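Local coordinates for protein benzyl alcohol dehydrogenase (Acinetobacter calcoaceticus, PDB 1F8F) that probably catalyses the NAD-dependent oxidation of benzyl alcohol to benzaldehyde, as a zinc-containing member of the alcohol dehydrogenase family, at residues A249-K252 with G258-F261; Q274-L279 with N302-G307. One frame throughout, in Å; residues are numbered along the deposited sequence.

Contact 1. Residues A249-K252 with G258-F261; sequences AAIK and GVNF
Lys252, on helix 247-254, comes back against Gly258, just before strand 259-264, their CA atoms 4.4 Å apart, although Lys252 O and Gly258 N, at 4.0 Å, are merely in contact. Five residues, the first two still helical, separate Lys252 from Gly258; among them Thr255 ties the ends, its OG1 hydrogen-bonded to Ile251 O and to Gly258 N. The backbone of Gly258, with phi 142° and psi 152°, suits a residue without a side chain, and here the chain straightens into the strand. Lys252 directs its CB away from 258-261, yet its CG still lies 4.1 Å from Gly258 N.

The apolar half of the contact is carried by Ile251 and Val259. The CG2 branch of Ile251, set anti to the backbone N while CG1 stands anti to the carbonyl carbon (chi1 -61°), reaches Val259 CB at 3.8 Å, the two side chains meeting at a slant. Both residues are buried. Beyond them Ile251 also covers Val195 and Trp197 of strand 193-197 and Ile240 of strand 238-241, and Val259 lies on Ser193 and Val195; the pair thus packs helix 247-254 onto the parallel Rossmann sheet where strand 259-264 enters beside strand 193-197.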
# COMPACT_ATOMS: atom_id res chain seq x y z
N ALA A 249 -5.59 1.16 30.91
CA ALA A 249 -5.26 2.45 31.49
C ALA A 249 -3.73 2.58 31.47
O ALA A 249 -3.29 3.66 31.12
CB ALA A 249 -5.76 2.56 32.92
N ALA A 250 -3.05 1.48 31.83
CA ALA A 250 -1.59 1.59 31.80
C ALA A 250 -1.16 1.83 30.36
O ALA A 250 -0.44 2.79 30.08
CB ALA A 250 -0.96 0.38 32.49
N ILE A 251 -1.54 1.01 29.39
CA ILE A 251 -1.13 1.24 27.99
C ILE A 251 -1.49 2.64 27.57
O ILE A 251 -0.62 3.28 26.97
CB ILE A 251 -1.76 0.20 27.02
CG1 ILE A 251 -1.32 -1.19 27.38
CG2 ILE A 251 -1.37 0.53 25.57
CD1 ILE A 251 -1.94 -2.42 26.85
N LYS A 252 -2.66 3.22 27.83
CA LYS A 252 -2.98 4.57 27.36
C LYS A 252 -2.11 5.66 27.94
O LYS A 252 -1.66 6.60 27.20
CB LYS A 252 -4.46 4.87 27.64
CG LYS A 252 -5.44 4.55 26.51
CD LYS A 252 -6.85 4.42 27.07
CE LYS A 252 -7.85 3.99 26.03
NZ LYS A 252 -8.64 5.13 25.44
N GLY A 258 -2.90 5.73 23.48
CA GLY A 258 -3.31 4.40 22.95
C GLY A 258 -2.19 3.85 22.09
O GLY A 258 -1.52 4.68 21.50
N VAL A 259 -1.93 2.59 21.89
CA VAL A 259 -0.81 2.05 21.12
C VAL A 259 -1.06 2.02 19.62
O VAL A 259 -2.24 1.99 19.16
CB VAL A 259 -0.61 0.65 21.80
CG1 VAL A 259 -1.62 -0.39 21.33
CG2 VAL A 259 0.79 0.08 21.51
N ASN A 260 -0.05 2.17 18.75
CA ASN A 260 -0.20 2.19 17.31
C ASN A 260 -0.46 0.80 16.72
O ASN A 260 -1.23 0.62 15.78
CB ASN A 260 1.04 2.73 16.63
CG ASN A 260 1.41 4.16 16.97
OD1 ASN A 260 2.61 4.32 17.21
ND2 ASN A 260 0.50 5.16 16.97
N PHE A 261 0.22 -0.21 17.31
CA PHE A 261 0.12 -1.57 16.84
C PHE A 261 -0.06 -2.62 17.93
O PHE A 261 0.58 -2.48 18.96
CB PHE A 261 1.37 -1.95 16.01
CG PHE A 261 1.63 -1.12 14.80
CD1 PHE A 261 1.09 -1.43 13.57
CD2 PHE A 261 2.45 0.00 14.87
CE1 PHE A 261 1.31 -0.62 12.43
CE2 PHE A 261 2.70 0.81 13.80
CZ PHE A 261 2.15 0.48 12.56

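Contact 2. Residues Q274-L279 with N302-G307; sequences QGVDAL and NDLLLG
Val276 and Leu304 make the buried, apolar side of this contact, where Val276 CG1 and Leu304 CD1 meet only at 4.4 Å and are closed in by the sheet. Val276 turns its CB toward helix 301-306, and chi1 near -175° sets CG1 anti to the backbone N. Leu304 approaches with the end of its chain. Each also rests on Ile311 of strand 310-313, and Val276 on Ile285 of strand 283-287 as well.

Helices 269-277 and 301-306 belong to the second half of the Rossmann fold: the first precedes strand 283-287, the second strand 310-313, and these strands are neighbours in the parallel sheet. Helix 301-306 also meets the second subunit: Asn302 ND2 is hydrogen-bonded to Pro291 O of that subunit, and Leu304 packs on its Val287.

The other side is looser and wet. Asp277 OD1 and Asp303 OD2 face each other at 4.5 Å, like charges without direct contact. Salt bridges from Asp277 OD2 to Lys273 NZ and from Asp303 OD2 to Lys309 NZ probably offset their repulsion. One water links the backbone carbonyl of Asp277, 2.9 Å from its O, to Asp303 OD1 at 2.7 Å. The second water is only weakly held, at 3.4 Å from Leu279 O and also from Asp303 OD1.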
# COMPACT_ATOMS: atom_id res chain seq x y z
N GLN A 274 -10.24 -5.70 25.36
CA GLN A 274 -9.26 -4.86 26.03
C GLN A 274 -8.22 -4.33 25.03
O GLN A 274 -7.79 -3.19 25.06
CB GLN A 274 -8.53 -5.61 27.16
CG GLN A 274 -9.24 -5.47 28.50
CD GLN A 274 -8.72 -6.27 29.67
OE1 GLN A 274 -8.76 -5.79 30.82
NE2 GLN A 274 -8.18 -7.45 29.47
N GLY A 275 -7.74 -5.25 24.21
CA GLY A 275 -6.80 -4.96 23.14
C GLY A 275 -7.34 -3.96 22.10
O GLY A 275 -6.56 -3.07 21.77
N VAL A 276 -8.58 -4.03 21.67
CA VAL A 276 -9.16 -3.04 20.75
C VAL A 276 -9.33 -1.75 21.51
O VAL A 276 -8.86 -0.71 21.01
CB VAL A 276 -10.51 -3.52 20.16
CG1 VAL A 276 -11.05 -2.54 19.13
CG2 VAL A 276 -10.35 -4.85 19.47
N ASP A 277 -9.82 -1.74 22.76
CA ASP A 277 -9.92 -0.50 23.53
C ASP A 277 -8.61 0.22 23.74
O ASP A 277 -8.58 1.45 23.92
CB ASP A 277 -10.46 -0.76 24.96
CG ASP A 277 -11.87 -1.29 24.99
OD1 ASP A 277 -12.59 -1.26 23.99
OD2 ASP A 277 -12.39 -1.81 25.98
N ALA A 278 -7.47 -0.46 23.89
CA ALA A 278 -6.21 0.23 24.17
C ALA A 278 -5.49 0.78 22.95
O ALA A 278 -4.40 1.37 23.04
CB ALA A 278 -5.26 -0.72 24.90
N LEU A 279 -5.97 0.56 21.75
CA LEU A 279 -5.41 1.12 20.53
C LEU A 279 -5.65 2.64 20.57
O LEU A 279 -6.66 3.10 21.12
CB LEU A 279 -6.13 0.48 19.37
CG LEU A 279 -5.94 -1.00 19.10
CD1 LEU A 279 -6.80 -1.42 17.91
CD2 LEU A 279 -4.48 -1.34 18.85
N ASN A 302 -18.83 2.43 18.35
CA ASN A 302 -18.50 3.84 18.33
C ASN A 302 -17.02 4.08 18.51
O ASN A 302 -16.51 5.07 17.94
CB ASN A 302 -19.33 4.46 19.47
CG ASN A 302 -20.72 4.82 18.99
OD1 ASN A 302 -20.80 5.63 18.07
ND2 ASN A 302 -21.83 4.27 19.47
N ASP A 303 -16.34 3.40 19.42
CA ASP A 303 -14.92 3.67 19.71
C ASP A 303 -14.13 3.20 18.50
O ASP A 303 -13.23 3.89 18.06
CB ASP A 303 -14.50 2.98 21.00
CG ASP A 303 -13.01 2.95 21.24
OD1 ASP A 303 -12.47 3.93 21.80
OD2 ASP A 303 -12.35 1.95 20.91
N LEU A 304 -14.50 2.12 17.87
CA LEU A 304 -13.80 1.65 16.70
C LEU A 304 -14.08 2.54 15.49
O LEU A 304 -13.21 2.75 14.65
CB LEU A 304 -14.25 0.22 16.44
CG LEU A 304 -13.85 -0.46 15.13
CD1 LEU A 304 -13.16 -1.79 15.39
CD2 LEU A 304 -15.03 -0.75 14.21
N LEU A 305 -15.30 3.09 15.45
CA LEU A 305 -15.62 3.85 14.23
C LEU A 305 -15.01 5.23 14.33
O LEU A 305 -14.29 5.67 13.42
CB LEU A 305 -17.07 3.67 13.92
CG LEU A 305 -18.20 4.63 13.98
CD1 LEU A 305 -17.93 6.01 13.44
CD2 LEU A 305 -19.35 4.03 13.15
N LEU A 306 -15.19 5.88 15.48
CA LEU A 306 -14.60 7.20 15.65
C LEU A 306 -13.08 7.14 15.71
O LEU A 306 -12.46 8.12 15.23
CB LEU A 306 -15.27 7.89 16.81
CG LEU A 306 -16.49 8.80 16.82
CD1 LEU A 306 -16.52 9.97 15.84
CD2 LEU A 306 -17.77 8.01 16.51
N GLY A 307 -12.41 6.09 16.21
CA GLY A 307 -10.96 6.07 16.21
C GLY A 307 -10.34 5.62 14.87
O GLY A 307 -9.11 5.59 14.72
O HOH W 1 -10.99 3.13 23.96
O HOH W 2 -9.28 5.01 22.04

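Overall arrangement
Contacts 1 and 2 follow one another along the chain, the first closing before the second opens, and their centres lie 11 Å apart in the Rossmann-type coenzyme domain, on the same parallel sheet. Contact 1 joins helix 247-254 to strand 259-264; contact 2 joins helices 269-277 and 301-306. They meet directly: Val259 N is probably hydrogen-bonded to Ala278 O at 3.0 Å, and Val259 CG1 packs against Leu279 CD2. Packing thus continues from the sheet's middle strands toward strand 310-313 and the second subunit. Contact 1 is structural packing within the coenzyme domain, whereas contact 2 reaches the subunit interface, where its Leu305 touches a bound NAD.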